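Local coordinates for protein SusD homolog (Bacteroides thetaiotaomicron, PDB 4MRU) that probably binds mucin O-glycans at the outer membrane as a SusD-family lipoprotein with a TPR-like helical fold, at residues W431-H434 against R435-G438. Numbering follows the deposited sequence.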
# COMPACT_ATOMS: atom_id res chain seq x y z
N TRP A 431 0.17 3.00 4.14
CA TRP A 431 0.16 2.74 5.58
C TRP A 431 1.54 2.23 6.04
O TRP A 431 2.04 2.69 7.08
CB TRP A 431 -0.95 1.77 5.94
CG TRP A 431 -1.01 1.38 7.38
CD1 TRP A 431 -0.71 2.15 8.45
CD2 TRP A 431 -1.45 0.12 7.91
NE1 TRP A 431 -0.90 1.45 9.62
CE2 TRP A 431 -1.37 0.21 9.33
CE3 TRP A 431 -1.89 -1.08 7.33
CZ2 TRP A 431 -1.72 -0.84 10.17
CZ3 TRP A 431 -2.23 -2.14 8.16
CH2 TRP A 431 -2.15 -2.00 9.58
N SER A 432 2.12 1.31 5.29
CA SER A 432 3.41 0.76 5.66
C SER A 432 4.43 1.85 5.65
O SER A 432 5.25 1.94 6.54
CB SER A 432 3.80 -0.40 4.74
OG SER A 432 2.89 -1.45 4.92
N GLU A 433 4.39 2.70 4.62
CA GLU A 433 5.38 3.76 4.55
C GLU A 433 5.21 4.82 5.65
O GLU A 433 6.18 5.45 6.08
CB GLU A 433 5.34 4.38 3.15
CG GLU A 433 5.93 3.41 2.12
CD GLU A 433 7.39 3.16 2.41
OE1 GLU A 433 8.19 3.98 1.93
OE2 GLU A 433 7.73 2.20 3.18
N HIS A 434 3.97 5.04 6.05
CA HIS A 434 3.64 5.95 7.14
C HIS A 434 4.15 5.38 8.47
O HIS A 434 4.78 6.07 9.24
CB HIS A 434 2.12 6.26 7.22
CG HIS A 434 1.74 7.01 8.46
ND1 HIS A 434 1.89 8.37 8.59
CD2 HIS A 434 1.33 6.57 9.67
CE1 HIS A 434 1.58 8.74 9.82
NE2 HIS A 434 1.20 7.67 10.49
N ARG A 435 3.92 4.10 8.69
CA ARG A 435 4.53 3.45 9.86
C ARG A 435 6.08 3.52 9.88
O ARG A 435 6.70 3.76 10.92
CB ARG A 435 4.05 2.00 9.93
CG ARG A 435 2.58 1.90 10.31
CD ARG A 435 2.14 0.43 10.38
NE ARG A 435 2.00 -0.14 9.06
CZ ARG A 435 1.97 -1.45 8.78
NH1 ARG A 435 2.10 -2.33 9.75
NH2 ARG A 435 1.86 -1.85 7.52
N ARG A 436 6.69 3.27 8.75
CA ARG A 436 8.14 3.19 8.66
C ARG A 436 8.79 4.54 8.91
O ARG A 436 9.75 4.65 9.68
CB ARG A 436 8.57 2.70 7.27
CG ARG A 436 10.10 2.55 7.15
CD ARG A 436 10.49 1.84 5.87
NE ARG A 436 10.17 2.63 4.69
CZ ARG A 436 10.95 3.56 4.15
NH1 ARG A 436 12.14 3.82 4.65
NH2 ARG A 436 10.52 4.26 3.10
N THR A 437 8.27 5.56 8.23
CA THR A 437 8.95 6.85 8.19
C THR A 437 8.33 7.90 9.05
O THR A 437 8.98 8.90 9.31
CB THR A 437 8.97 7.42 6.74
OG1 THR A 437 7.65 7.79 6.34
CG2 THR A 437 9.53 6.40 5.76
N GLY A 438 7.05 7.74 9.40
CA GLY A 438 6.32 8.77 10.17
C GLY A 438 5.61 9.76 9.27
O GLY A 438 4.90 10.63 9.73
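The guanidinium of R435 lies over one face of the W431 indole, four residues back on helix 427-437. Three measurements identify a cation-pi stack. The planes differ by 21°. R435 CZ sits 3.8 Å from the centroid of the W431 six-membered ring, and its direction from that centroid deviates only 12° from the ring normal. A bend at chi3 of R435 (-74°) folds NE and CZ back over the indole. At the guanidinium edge, R435 NH2 approaches S432 OG at 2.8 Å, a weak bond because the N-H is poorly directed.

On a neighbouring side of the helix, R436 grips E433 side-on. R436 NE meets E433 OE2 at 2.9 Å and R436 NH2 meets E433 OE1 at 2.6 Å, both nearly straight and on the syn side of the carboxylate. T437 CG2 rests 3.5 Å above the plane of the R436 guanidinium, over its centre. E433 O in turn accepts from T437 N at 3.0 Å and from T437 OG1 at 2.8 Å, the two donors arriving from opposite faces of its plane. G438 leaves the helix with positive phi, its N still bonded to H434 O.

Further out, W431 NE1 donates a hydrogen bond to M459 O, and R435 NH1 donates to R460 O and D123 O. K419 and R209 form further salt bridges with E433, and E336 forms one with R436 NH1. Buried charge is therefore shared through a network that ties the end of this helix to surrounding helices, and the three basic partners would be expected to keep E433 ionised.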